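Local coordinates for protein carboxypeptidase D (Drosophila melanogaster, PDB 3MN8) that removes C-terminal arginine or lysine from peptides and proteins as a zinc metallocarboxypeptidase, this chain comprising its first, catalytically active carboxypeptidase-like domain, at residues 38-43 against 107-112; 71-76 against 144-149; 102-107 against 215-220; 151-156 against 309-314; 220-225 against 303-308. One frame throughout, in Å; residues are numbered along the deposited sequence.

Contact 1: 38-43 against 107-112; sequences PHYASQ and GRQLLV
Q109 on helix 106-121 reaches out to the extended backbone of 38-43 and takes the amide of A41: A41 N donates to Q109 OE1 at 2.9 Å, nearly straight at the hydrogen (166°). The donor stands well above the plane of the carboxamide, 57° out of it. A bend at chi2 (-49°) folds the Q109 amide back along the loop, with its NE2 3.6 Å from H39 O. The first torsion of Q109 sets its CG against the Y40 ring, 3.4 Å from Y40 CD2, the ring and amide planes being almost perpendicular. A41 CB points at the helix and lies close to the same OE1, which packs this middle portion closely. The preceding helix residue, R108, leaves with CG anti to its backbone N and bends at chi3 to bring NH1 near A41 O, which lies at the guanidinium edge. Shortened to an alanine, Q109 would probably leave A41 N without this acceptor and open a gap beside the Y40 ring. Toward its ends the contact thins: H39 and S42 direct CB away from the helix and remain partly exposed, and S42 instead caps the start of helix 43-56 through Q45 N. Y40, by contrast, is buried; its hydroxyl bonds P312 O and its ring meets Y311 edge-to-face. The lead-in to helix 43-56 thus lies across helix 106-121, with L317 of helix 317-333 against Y40 and Q109, and Y148 of helix 145-149 against Y40 and, by cation-pi contact, R108.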
# COMPACT_ATOMS: atom_id res chain seq x y z
N PRO A 38 14.58 -20.75 -6.96
CA PRO A 38 13.35 -20.13 -7.44
C PRO A 38 12.16 -21.08 -7.38
O PRO A 38 12.21 -22.18 -7.93
CB PRO A 38 13.67 -19.77 -8.89
CG PRO A 38 15.17 -19.80 -8.98
CD PRO A 38 15.61 -20.84 -8.02
N HIS A 39 11.09 -20.64 -6.71
CA HIS A 39 9.90 -21.45 -6.55
C HIS A 39 8.79 -20.62 -5.90
O HIS A 39 9.05 -19.61 -5.24
CB HIS A 39 10.21 -22.70 -5.72
CG HIS A 39 10.34 -22.44 -4.25
ND1 HIS A 39 11.34 -21.64 -3.73
CD2 HIS A 39 9.61 -22.88 -3.20
CE1 HIS A 39 11.21 -21.60 -2.41
NE2 HIS A 39 10.18 -22.33 -2.06
N TYR A 40 7.54 -21.03 -6.09
CA TYR A 40 6.44 -20.32 -5.46
C TYR A 40 6.18 -20.86 -4.06
O TYR A 40 6.01 -22.06 -3.87
CB TYR A 40 5.16 -20.38 -6.33
CG TYR A 40 5.19 -19.41 -7.50
CD1 TYR A 40 5.35 -19.86 -8.80
CD2 TYR A 40 5.08 -18.04 -7.29
CE1 TYR A 40 5.38 -18.97 -9.87
CE2 TYR A 40 5.12 -17.15 -8.35
CZ TYR A 40 5.27 -17.62 -9.63
OH TYR A 40 5.31 -16.71 -10.66
N ALA A 41 6.17 -19.97 -3.07
CA ALA A 41 5.93 -20.40 -1.69
C ALA A 41 4.45 -20.74 -1.45
O ALA A 41 3.56 -19.94 -1.75
CB ALA A 41 6.41 -19.34 -0.71
N SER A 42 4.21 -21.94 -0.93
CA SER A 42 2.84 -22.38 -0.65
C SER A 42 2.32 -21.71 0.61
O SER A 42 3.07 -21.03 1.31
CB SER A 42 2.79 -23.90 -0.48
OG SER A 42 3.42 -24.31 0.73
N GLN A 43 1.05 -21.90 0.91
CA GLN A 43 0.50 -21.42 2.17
C GLN A 43 1.35 -21.93 3.33
O GLN A 43 1.77 -21.14 4.16
CB GLN A 43 -0.94 -21.89 2.35
CG GLN A 43 -1.62 -21.31 3.57
CD GLN A 43 -1.71 -19.78 3.53
OE1 GLN A 43 -1.74 -19.17 2.46
NE2 GLN A 43 -1.76 -19.17 4.71
N GLY A 107 3.63 -10.58 -7.55
CA GLY A 107 3.62 -9.72 -6.37
C GLY A 107 3.76 -10.54 -5.10
O GLY A 107 4.51 -10.18 -4.18
N ARG A 108 3.02 -11.65 -5.06
CA ARG A 108 3.12 -12.60 -3.96
C ARG A 108 4.57 -12.87 -3.62
O ARG A 108 5.03 -12.59 -2.51
CB ARG A 108 2.42 -13.92 -4.30
CG ARG A 108 2.90 -15.08 -3.45
CD ARG A 108 2.30 -16.42 -3.85
NE ARG A 108 1.01 -16.64 -3.21
CZ ARG A 108 0.74 -17.51 -2.24
NH1 ARG A 108 1.66 -18.33 -1.75
NH2 ARG A 108 -0.50 -17.57 -1.77
N GLN A 109 5.31 -13.39 -4.59
CA GLN A 109 6.71 -13.77 -4.35
C GLN A 109 7.61 -12.58 -4.08
O GLN A 109 8.54 -12.69 -3.27
CB GLN A 109 7.27 -14.61 -5.50
CG GLN A 109 7.05 -16.10 -5.32
CD GLN A 109 7.47 -16.56 -3.95
OE1 GLN A 109 6.66 -17.08 -3.18
NE2 GLN A 109 8.74 -16.38 -3.63
N LEU A 110 7.33 -11.45 -4.74
CA LEU A 110 8.12 -10.24 -4.51
C LEU A 110 8.05 -9.76 -3.06
O LEU A 110 9.04 -9.24 -2.51
CB LEU A 110 7.69 -9.11 -5.45
CG LEU A 110 8.08 -9.29 -6.92
CD1 LEU A 110 7.69 -8.04 -7.69
CD2 LEU A 110 9.55 -9.53 -7.07
N LEU A 111 6.89 -9.93 -2.43
CA LEU A 111 6.74 -9.51 -1.05
C LEU A 111 7.42 -10.50 -0.13
O LEU A 111 7.95 -10.12 0.91
CB LEU A 111 5.27 -9.38 -0.68
CG LEU A 111 4.59 -8.13 -1.25
CD1 LEU A 111 3.16 -8.01 -0.75
CD2 LEU A 111 5.42 -6.92 -0.85
N VAL A 112 7.42 -11.77 -0.51
CA VAL A 112 8.11 -12.77 0.26
C VAL A 112 9.60 -12.45 0.22
O VAL A 112 10.27 -12.46 1.25
CB VAL A 112 7.86 -14.16 -0.32
CG1 VAL A 112 8.94 -15.13 0.12
CG2 VAL A 112 6.47 -14.65 0.12

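Contact 2: 71-76 against 144-149; sequences EGRNLL and NPDGYA
Two carboxylates, E71 and D146, lie close together without a bond between them: E71 OE1 is 3.4 Å from D146 OD2, their planes turned 48° apart. D146 is held by the backbone and the arginine of the same loop. E71 N donates at 2.8 Å to D146 OD2, which accepts on its syn lone pair, while R73 NE forms a salt bridge with D146 OD1 at 3.0 Å, a weak hydrogen bond by its angle of 126°. R73 also has a long salt bridge to E71, so the three residues make a small network in which the arginine probably offsets the two negative charges. D146 OD1 is further held by S69 OG. In fold terms, the turn leading into strand 74-80 of the central sheet meets the first turn of helix 145-149, whose N-cap is N144: its OD1 accepts from G147 N at 2.6 Å. Beside the network, carbon atoms pack. R73 runs extended from CG to NE (chi2 -175°), its CD 3.4 Å from P145 CB, and its guanidinium then lies with one face toward A149 CB, which sits off-centre near the rim. L75 crosses P145 at about a right angle, L75 CD1 to P145 CG 3.4 Å, while A200 of helix 196-205 touches L75 as well.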
# COMPACT_ATOMS: atom_id res chain seq x y z
N GLU A 71 -11.88 -21.30 3.24
CA GLU A 71 -11.46 -22.67 3.39
C GLU A 71 -10.43 -22.86 4.51
O GLU A 71 -9.69 -23.85 4.53
CB GLU A 71 -10.93 -23.19 2.06
CG GLU A 71 -11.97 -23.11 0.97
CD GLU A 71 -11.45 -23.62 -0.34
OE1 GLU A 71 -10.28 -23.32 -0.67
OE2 GLU A 71 -12.21 -24.32 -1.05
N GLY A 72 -10.39 -21.89 5.42
CA GLY A 72 -9.63 -22.01 6.65
C GLY A 72 -8.21 -21.49 6.63
O GLY A 72 -7.52 -21.50 7.65
N ARG A 73 -7.75 -21.04 5.47
CA ARG A 73 -6.38 -20.57 5.35
C ARG A 73 -6.16 -19.23 6.05
O ARG A 73 -6.99 -18.32 5.95
CB ARG A 73 -6.00 -20.49 3.88
CG ARG A 73 -6.26 -21.78 3.14
CD ARG A 73 -5.75 -21.71 1.73
NE ARG A 73 -6.49 -22.64 0.88
CZ ARG A 73 -6.06 -23.86 0.57
NH1 ARG A 73 -6.79 -24.65 -0.20
NH2 ARG A 73 -4.89 -24.29 1.04
N ASN A 74 -5.04 -19.12 6.75
CA ASN A 74 -4.74 -17.92 7.50
C ASN A 74 -4.31 -16.77 6.61
O ASN A 74 -3.45 -16.92 5.76
CB ASN A 74 -3.65 -18.20 8.54
CG ASN A 74 -4.19 -18.89 9.78
OD1 ASN A 74 -5.33 -18.65 10.20
ND2 ASN A 74 -3.38 -19.75 10.36
N LEU A 75 -4.94 -15.61 6.82
CA LEU A 75 -4.51 -14.37 6.19
C LEU A 75 -3.56 -13.67 7.15
O LEU A 75 -3.97 -13.24 8.22
CB LEU A 75 -5.72 -13.48 5.88
CG LEU A 75 -6.61 -13.80 4.66
CD1 LEU A 75 -6.53 -15.26 4.26
CD2 LEU A 75 -8.05 -13.42 4.93
N LEU A 76 -2.29 -13.57 6.75
CA LEU A 76 -1.22 -13.13 7.65
C LEU A 76 -0.47 -11.90 7.13
O LEU A 76 -0.29 -11.75 5.92
CB LEU A 76 -0.21 -14.26 7.84
CG LEU A 76 -0.65 -15.57 8.48
CD1 LEU A 76 0.41 -16.65 8.29
CD2 LEU A 76 -0.96 -15.37 9.96
N ASN A 144 -5.54 -13.79 -0.98
CA ASN A 144 -6.44 -14.78 -1.53
C ASN A 144 -5.78 -16.16 -1.67
O ASN A 144 -5.47 -16.60 -2.79
CB ASN A 144 -7.01 -14.31 -2.86
CG ASN A 144 -8.07 -15.24 -3.40
OD1 ASN A 144 -8.50 -16.17 -2.71
ND2 ASN A 144 -8.49 -15.01 -4.63
N PRO A 145 -5.57 -16.84 -0.53
CA PRO A 145 -4.96 -18.18 -0.48
C PRO A 145 -5.81 -19.21 -1.22
O PRO A 145 -5.29 -20.07 -1.93
CB PRO A 145 -4.96 -18.51 1.03
CG PRO A 145 -5.34 -17.25 1.74
CD PRO A 145 -6.07 -16.39 0.78
N ASP A 146 -7.12 -19.11 -1.04
CA ASP A 146 -8.04 -20.06 -1.61
C ASP A 146 -8.01 -19.88 -3.11
O ASP A 146 -8.05 -20.84 -3.88
CB ASP A 146 -9.45 -19.86 -1.05
CG ASP A 146 -9.57 -20.24 0.43
OD1 ASP A 146 -8.53 -20.45 1.09
OD2 ASP A 146 -10.70 -20.34 0.94
N GLY A 147 -7.91 -18.62 -3.52
CA GLY A 147 -7.86 -18.28 -4.93
C GLY A 147 -6.59 -18.81 -5.53
O GLY A 147 -6.59 -19.40 -6.62
N TYR A 148 -5.50 -18.63 -4.80
CA TYR A 148 -4.19 -19.08 -5.22
C TYR A 148 -4.16 -20.59 -5.38
O TYR A 148 -3.88 -21.11 -6.46
CB TYR A 148 -3.14 -18.64 -4.21
CG TYR A 148 -1.75 -19.19 -4.46
CD1 TYR A 148 -1.00 -18.76 -5.54
CD2 TYR A 148 -1.19 -20.14 -3.61
CE1 TYR A 148 0.28 -19.25 -5.78
CE2 TYR A 148 0.08 -20.63 -3.83
CZ TYR A 148 0.81 -20.18 -4.93
OH TYR A 148 2.07 -20.67 -5.16
N ALA A 149 -4.46 -21.29 -4.29
CA ALA A 149 -4.54 -22.75 -4.29
C ALA A 149 -5.28 -23.31 -5.51
O ALA A 149 -4.97 -24.41 -5.96
CB ALA A 149 -5.21 -23.24 -3.00

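Contact 3: 102-107 against 215-220; sequences GDETVG and NFHGGA. With ZN (zinc ion), chain F; GEM ((2-guanidinoethylmercapto)succinic acid), chain G.
The zinc ion is gripped by both segments at once: E104 OE1 and OE2 each bind it at 2.0 Å, and H217 ND1 binds it at 2.1 Å. H101 supplies the remaining protein ligand, completing the His-x-x-Glu plus distal His zinc site of M14 carboxypeptidases. The inhibitor (2-guanidinoethylmercapto)succinic acid adds a carboxylate oxygen, O13, at 2.1 Å from the metal; the longer approach of its O12 is doubtful. E104 reaches the metal by an extended chain (chi2 170°), its carboxylate crossing the imidazole of H217 obliquely, planes 58° apart. Through its other nitrogen, H217 NE2 donates to N215 OD1 at 2.7 Å, tilted 21° from the ring plane. This second-shell bond probably helps fix the rotation of the imidazole, with ND1 bound to zinc. A weak hydrogen bond from G218 N to E104 OE1 is possible, but the position of that oxygen is less certain. Nearby, G107 CA stands 4.0 Å from F216 CB, close enough that a side chain on the glycine would collide with it. The inhibitor's sulfur S7 lies over one face of the H217 ring. Such binding is consistent with a competitive ligand occupying zinc coordination needed in catalysis.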
# COMPACT_ATOMS: atom_id res chain seq x y z
N GLY A 102 -5.90 -14.49 -6.94
CA GLY A 102 -5.09 -15.67 -6.74
C GLY A 102 -4.20 -16.11 -7.90
O GLY A 102 -3.14 -16.69 -7.68
N ASP A 103 -4.62 -15.84 -9.13
CA ASP A 103 -3.84 -16.22 -10.30
C ASP A 103 -2.81 -15.16 -10.72
O ASP A 103 -2.05 -15.37 -11.66
CB ASP A 103 -4.76 -16.57 -11.46
CG ASP A 103 -5.89 -15.57 -11.64
OD1 ASP A 103 -6.87 -15.92 -12.32
OD2 ASP A 103 -5.80 -14.44 -11.11
N GLU A 104 -2.81 -14.03 -10.03
CA GLU A 104 -1.81 -12.98 -10.25
C GLU A 104 -0.78 -13.08 -9.14
O GLU A 104 -0.97 -12.54 -8.04
CB GLU A 104 -2.47 -11.61 -10.26
CG GLU A 104 -3.58 -11.46 -11.28
CD GLU A 104 -4.35 -10.18 -11.08
OE1 GLU A 104 -3.88 -9.34 -10.29
OE2 GLU A 104 -5.43 -10.02 -11.68
N THR A 105 0.34 -13.73 -9.45
CA THR A 105 1.20 -14.35 -8.45
C THR A 105 2.56 -13.68 -8.19
O THR A 105 3.13 -13.85 -7.12
CB THR A 105 1.44 -15.82 -8.84
OG1 THR A 105 2.03 -15.89 -10.15
CG2 THR A 105 0.12 -16.58 -8.86
N VAL A 106 3.10 -12.94 -9.16
CA VAL A 106 4.45 -12.38 -9.01
C VAL A 106 4.57 -11.50 -7.73
O VAL A 106 5.50 -11.67 -6.93
CB VAL A 106 4.89 -11.58 -10.27
CG1 VAL A 106 6.29 -11.00 -10.10
CG2 VAL A 106 4.81 -12.46 -11.51
N GLY A 107 3.63 -10.58 -7.55
CA GLY A 107 3.62 -9.72 -6.37
C GLY A 107 3.76 -10.54 -5.10
O GLY A 107 4.51 -10.18 -4.18
N ASN A 215 -1.15 -2.32 -3.75
CA ASN A 215 -1.48 -3.73 -3.98
C ASN A 215 -1.19 -4.20 -5.42
O ASN A 215 -1.33 -3.45 -6.40
CB ASN A 215 -2.88 -4.12 -3.43
CG ASN A 215 -4.01 -3.69 -4.32
OD1 ASN A 215 -4.69 -4.53 -4.91
ND2 ASN A 215 -4.25 -2.38 -4.40
N PHE A 216 -0.71 -5.45 -5.52
CA PHE A 216 -0.07 -5.91 -6.73
C PHE A 216 -0.94 -6.88 -7.48
O PHE A 216 -1.57 -7.77 -6.90
CB PHE A 216 1.28 -6.53 -6.39
CG PHE A 216 2.18 -5.59 -5.65
CD1 PHE A 216 2.17 -5.52 -4.27
CD2 PHE A 216 3.02 -4.73 -6.35
CE1 PHE A 216 2.99 -4.64 -3.60
CE2 PHE A 216 3.84 -3.83 -5.68
CZ PHE A 216 3.82 -3.79 -4.31
N HIS A 217 -0.95 -6.70 -8.79
CA HIS A 217 -1.75 -7.49 -9.68
C HIS A 217 -0.89 -7.91 -10.86
O HIS A 217 0.23 -7.44 -11.01
CB HIS A 217 -2.95 -6.67 -10.18
CG HIS A 217 -3.93 -6.33 -9.10
ND1 HIS A 217 -5.14 -6.97 -8.97
CD2 HIS A 217 -3.87 -5.42 -8.10
CE1 HIS A 217 -5.79 -6.47 -7.94
NE2 HIS A 217 -5.05 -5.53 -7.39
N GLY A 218 -1.43 -8.77 -11.71
CA GLY A 218 -0.73 -9.20 -12.90
C GLY A 218 -1.68 -9.12 -14.06
O GLY A 218 -2.89 -9.00 -13.87
N GLY A 219 -1.14 -9.17 -15.27
CA GLY A 219 -1.96 -9.10 -16.45
C GLY A 219 -1.42 -8.00 -17.33
O GLY A 219 -1.59 -8.01 -18.56
N ALA A 220 -0.75 -7.06 -16.70
CA ALA A 220 -0.17 -5.96 -17.44
C ALA A 220 0.97 -5.39 -16.62
O ALA A 220 1.25 -5.87 -15.53
CB ALA A 220 -1.23 -4.89 -17.73
ZN ZN F . -5.67 -8.42 -10.44
C8 GEM G . -7.94 -4.60 -12.38
S7 GEM G . -7.36 -3.63 -11.02
C6 GEM G . -6.30 -2.49 -11.86
C5 GEM G . -6.98 -1.74 -13.01
N3 GEM G . -7.95 -0.83 -12.42
C1 GEM G . -8.87 -0.12 -13.07
N4 GEM G . -9.69 0.68 -12.40
N2 GEM G . -8.98 -0.21 -14.39
C9 GEM G . -9.06 -5.47 -11.87
O14 GEM G . -9.31 -5.45 -10.64
O15 GEM G . -9.71 -6.17 -12.68
C10 GEM G . -6.83 -5.42 -13.06
C11 GEM G . -6.24 -6.57 -12.24
O12 GEM G . -4.98 -6.64 -12.18
O13 GEM G . -6.99 -7.41 -11.70

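Contact 4: 151-156 against 309-314; sequences SQEGNC and CKYPAA
S151 starts the contact by setting CB at the edge of the Y311 ring, 4.0 Å from CE1, while its hydroxyl turns to G147 O. Q152 opens a type II turn that closes at N155, and its O lies obliquely by the ring. E153 follows over one ring face in a CH-pi contact from its CA. Its extended side chain, with CG anti to the backbone N (chi1 -180°), leaves the ring at about a right angle, though the carboxylate plane stays within 13° of the ring plane. G154 N then donates to Y311 O at 2.8 Å; G154 and N155 both face Y311, making a G1 beta bulge. N155 O in turn accepts from Y311 N at 3.0 Å. C156 closes the segment with the disulfide to C309, SG to SG 2.0 Å (chi3 -99°), and its O takes K310 N at 2.8 Å. Replacing Y311 by an alanine would probably strip the turn at E153 of the ring beneath it and leave a gap between the loops. The two loops, one after helix 145-149 and the other between strand 300-305 and helix 317-333, lie against Y40, whose ring meets Y311 edge-to-face, and T105 beside helix 106-121.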
# COMPACT_ATOMS: atom_id res chain seq x y z
N SER A 151 -5.36 -21.86 -8.48
CA SER A 151 -4.69 -21.39 -9.70
C SER A 151 -3.55 -22.31 -10.18
O SER A 151 -3.00 -23.09 -9.40
CB SER A 151 -4.19 -19.96 -9.52
OG SER A 151 -5.27 -19.07 -9.24
N GLN A 152 -3.20 -22.21 -11.47
CA GLN A 152 -2.18 -23.08 -12.06
C GLN A 152 -0.93 -22.35 -12.53
O GLN A 152 -0.96 -21.61 -13.51
CB GLN A 152 -2.77 -23.84 -13.25
CG GLN A 152 -1.75 -24.69 -14.01
CD GLN A 152 -2.35 -25.37 -15.22
OE1 GLN A 152 -1.63 -25.88 -16.08
NE2 GLN A 152 -3.68 -25.38 -15.29
N GLU A 153 0.18 -22.59 -11.84
CA GLU A 153 1.45 -21.99 -12.22
C GLU A 153 1.70 -22.18 -13.71
O GLU A 153 1.55 -23.29 -14.24
CB GLU A 153 2.60 -22.61 -11.42
CG GLU A 153 3.96 -22.03 -11.77
CD GLU A 153 5.09 -22.70 -11.02
OE1 GLU A 153 6.25 -22.59 -11.48
OE2 GLU A 153 4.81 -23.33 -9.97
N GLY A 154 2.07 -21.10 -14.39
CA GLY A 154 2.34 -21.15 -15.82
C GLY A 154 1.31 -20.39 -16.62
O GLY A 154 1.59 -19.89 -17.70
N ASN A 155 0.10 -20.27 -16.07
CA ASN A 155 -0.98 -19.57 -16.76
C ASN A 155 -0.81 -18.04 -16.84
O ASN A 155 -1.15 -17.31 -15.90
CB ASN A 155 -2.32 -19.92 -16.11
CG ASN A 155 -3.01 -21.06 -16.82
OD1 ASN A 155 -3.76 -21.84 -16.22
ND2 ASN A 155 -2.77 -21.17 -18.12
N CYS A 156 -0.29 -17.57 -17.97
CA CYS A 156 -0.22 -16.14 -18.20
C CYS A 156 -1.62 -15.55 -18.19
O CYS A 156 -1.87 -14.47 -17.64
CB CYS A 156 0.50 -15.83 -19.51
SG CYS A 156 2.29 -16.10 -19.45
N CYS A 309 2.29 -11.78 -17.98
CA CYS A 309 1.84 -13.11 -17.58
C CYS A 309 1.39 -13.15 -16.11
O CYS A 309 2.19 -12.92 -15.19
CB CYS A 309 2.93 -14.14 -17.83
SG CYS A 309 2.39 -15.81 -17.44
N LYS A 310 0.11 -13.44 -15.90
CA LYS A 310 -0.45 -13.44 -14.55
C LYS A 310 0.31 -14.38 -13.62
O LYS A 310 0.68 -14.00 -12.51
CB LYS A 310 -1.93 -13.81 -14.60
CG LYS A 310 -2.79 -12.80 -15.33
CD LYS A 310 -4.28 -13.16 -15.28
CE LYS A 310 -5.15 -11.90 -15.43
NZ LYS A 310 -6.63 -12.13 -15.25
N TYR A 311 0.53 -15.61 -14.07
CA TYR A 311 1.20 -16.64 -13.27
C TYR A 311 2.40 -17.22 -14.01
O TYR A 311 2.30 -18.28 -14.61
CB TYR A 311 0.23 -17.79 -12.97
CG TYR A 311 0.56 -18.61 -11.73
CD1 TYR A 311 -0.45 -19.21 -10.98
CD2 TYR A 311 1.87 -18.77 -11.30
CE1 TYR A 311 -0.18 -19.95 -9.85
CE2 TYR A 311 2.16 -19.51 -10.15
CZ TYR A 311 1.13 -20.10 -9.43
OH TYR A 311 1.39 -20.84 -8.30
N PRO A 312 3.55 -16.52 -13.97
CA PRO A 312 4.73 -17.01 -14.70
C PRO A 312 5.41 -18.15 -13.94
O PRO A 312 4.94 -18.53 -12.87
CB PRO A 312 5.65 -15.79 -14.78
CG PRO A 312 4.85 -14.62 -14.18
CD PRO A 312 3.80 -15.24 -13.30
N ALA A 313 6.49 -18.68 -14.50
CA ALA A 313 7.23 -19.78 -13.87
C ALA A 313 8.30 -19.24 -12.93
O ALA A 313 8.79 -18.12 -13.10
CB ALA A 313 7.86 -20.70 -14.93
N ALA A 314 8.67 -20.05 -11.94
CA ALA A 314 9.64 -19.65 -10.93
C ALA A 314 10.91 -18.99 -11.48
O ALA A 314 11.34 -17.95 -10.98
CB ALA A 314 10.01 -20.85 -10.06

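Contact 5: 220-225 against 303-308; sequences AVVASY and TIELSC. With GEM ((2-guanidinoethylmercapto)succinic acid), chain G.
T303 and S224 form the shortest pair of bonds here: T303 N donates to S224 O at 2.7 Å, and S224 N returns one to T303 O at 2.8 Å. Two residues on, E305 N meets V222 O at 3.0 Å in a nearly straight bond (169°), while the reverse bond, V222 N to E305 O, is longer at 3.2 Å. Between these two hydrogen-bonded pairs lies A223 opposite I304, a non-hydrogen-bonded pair whose side chains take the other face of the sheet. Where strand 222-225 begins, V221 CA still makes a C-H...O contact with E305 O, and V221 CG2 packs 3.8 Å from C308 SG, itself in a disulfide with C268. V222 and E305 lie side by side and point the same way, V222 CG1 to E305 CG 3.8 Å. A bend at chi2 (-77°) turns the E305 carboxylate toward the inhibitor's zinc-bound end. On the same face, T303 CG2 touches inhibitor C6 at 3.6 Å, and T303 OG1 is bonded to Q290. These antiparallel strands, 162° apart in direction, belong to the mixed central sheet of the M14 carboxypeptidase fold, with the pocket on the face of T303 and E305, the latter the predicted general acid/base.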
# COMPACT_ATOMS: atom_id res chain seq x y z
N ALA A 220 -0.75 -7.06 -16.70
CA ALA A 220 -0.17 -5.96 -17.44
C ALA A 220 0.97 -5.39 -16.62
O ALA A 220 1.25 -5.87 -15.53
CB ALA A 220 -1.23 -4.89 -17.73
N VAL A 221 1.63 -4.37 -17.17
CA VAL A 221 2.77 -3.74 -16.52
C VAL A 221 2.56 -2.23 -16.44
O VAL A 221 2.84 -1.51 -17.41
CB VAL A 221 4.08 -4.02 -17.28
CG1 VAL A 221 5.27 -3.73 -16.38
CG2 VAL A 221 4.11 -5.46 -17.77
N VAL A 222 2.08 -1.75 -15.30
CA VAL A 222 1.69 -0.34 -15.18
C VAL A 222 1.38 0.05 -13.73
O VAL A 222 0.99 -0.78 -12.91
CB VAL A 222 0.43 -0.05 -16.05
CG1 VAL A 222 -0.80 -0.76 -15.47
CG2 VAL A 222 0.17 1.47 -16.20
N ALA A 223 1.55 1.34 -13.44
CA ALA A 223 1.27 1.89 -12.13
C ALA A 223 -0.05 2.68 -12.18
O ALA A 223 -0.13 3.75 -12.82
CB ALA A 223 2.43 2.77 -11.69
N SER A 224 -1.07 2.14 -11.51
CA SER A 224 -2.43 2.66 -11.55
C SER A 224 -2.85 3.26 -10.22
O SER A 224 -2.53 2.73 -9.16
CB SER A 224 -3.41 1.53 -11.91
OG SER A 224 -4.75 1.98 -12.03
N TYR A 225 -3.59 4.36 -10.28
CA TYR A 225 -3.96 5.11 -9.08
C TYR A 225 -5.41 5.52 -9.18
O TYR A 225 -5.98 5.49 -10.27
CB TYR A 225 -3.08 6.36 -8.96
CG TYR A 225 -3.02 7.20 -10.22
CD1 TYR A 225 -2.15 6.88 -11.25
CD2 TYR A 225 -3.84 8.30 -10.37
CE1 TYR A 225 -2.09 7.65 -12.41
CE2 TYR A 225 -3.79 9.08 -11.52
CZ TYR A 225 -2.91 8.74 -12.53
OH TYR A 225 -2.86 9.51 -13.68
N THR A 303 -2.47 0.81 -7.23
CA THR A 303 -2.62 -0.52 -7.79
C THR A 303 -1.45 -0.75 -8.74
O THR A 303 -1.24 0.02 -9.67
CB THR A 303 -3.94 -0.68 -8.60
OG1 THR A 303 -5.05 -0.17 -7.84
CG2 THR A 303 -4.20 -2.14 -8.95
N ILE A 304 -0.67 -1.80 -8.51
CA ILE A 304 0.48 -2.04 -9.37
C ILE A 304 0.47 -3.39 -10.09
O ILE A 304 0.39 -4.46 -9.46
CB ILE A 304 1.79 -1.85 -8.62
CG1 ILE A 304 1.91 -0.40 -8.17
CG2 ILE A 304 2.96 -2.20 -9.53
CD1 ILE A 304 2.94 -0.19 -7.10
N GLU A 305 0.55 -3.31 -11.41
CA GLU A 305 0.56 -4.47 -12.28
C GLU A 305 2.01 -4.83 -12.60
O GLU A 305 2.75 -4.00 -13.12
CB GLU A 305 -0.22 -4.17 -13.57
CG GLU A 305 -1.69 -3.74 -13.36
CD GLU A 305 -2.61 -4.92 -13.06
OE1 GLU A 305 -3.82 -4.71 -12.88
OE2 GLU A 305 -2.11 -6.07 -13.00
N LEU A 306 2.40 -6.06 -12.31
CA LEU A 306 3.82 -6.44 -12.38
C LEU A 306 4.24 -7.15 -13.66
O LEU A 306 5.31 -6.87 -14.21
CB LEU A 306 4.21 -7.28 -11.16
CG LEU A 306 4.02 -6.53 -9.85
CD1 LEU A 306 4.13 -7.45 -8.65
CD2 LEU A 306 5.01 -5.40 -9.76
N SER A 307 3.41 -8.07 -14.14
CA SER A 307 3.77 -8.86 -15.31
C SER A 307 2.63 -8.92 -16.31
O SER A 307 1.46 -8.73 -15.95
CB SER A 307 4.17 -10.27 -14.89
OG SER A 307 3.20 -10.82 -14.01
N CYS A 308 2.99 -9.18 -17.56
CA CYS A 308 2.02 -9.47 -18.60
C CYS A 308 1.43 -10.84 -18.35
O CYS A 308 0.23 -11.05 -18.49
CB CYS A 308 2.69 -9.44 -19.97
SG CYS A 308 3.04 -7.77 -20.56
C8 GEM G . -7.94 -4.60 -12.38
S7 GEM G . -7.36 -3.63 -11.02
C6 GEM G . -6.30 -2.49 -11.86
C5 GEM G . -6.98 -1.74 -13.01
N3 GEM G . -7.95 -0.83 -12.42
C1 GEM G . -8.87 -0.12 -13.07
N4 GEM G . -9.69 0.68 -12.40
N2 GEM G . -8.98 -0.21 -14.39
C9 GEM G . -9.06 -5.47 -11.87
O14 GEM G . -9.31 -5.45 -10.64
O15 GEM G . -9.71 -6.17 -12.68
C10 GEM G . -6.83 -5.42 -13.06
C11 GEM G . -6.24 -6.57 -12.24
O12 GEM G . -4.98 -6.64 -12.18
O13 GEM G . -6.99 -7.41 -11.70

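How the contacts relate
All five contacts lie in the catalytic M14 domain. Contacts 3 and 5, centres about 8 Å apart, share A220 and the inhibitor, and join through neighbouring strands 212-217 and 300-305 of the central sheet. Contact 1 shares G107 and helix 106-121 with contact 3, their centres about 11 Å apart. The centres of contacts 4 and 3 are about 10 Å apart, and T105 N probably bonds K310 O between them. Contact 2, toward the other edge of the sheet, has its centre about 23 Å from that of contact 5 and does not touch it. Along the chain, contacts 1, 2 and 3 interleave and contact 5 falls within the span of contact 4. Contact 3 holds the zinc, with 5 and 4 close by and 1 and 2 farther out.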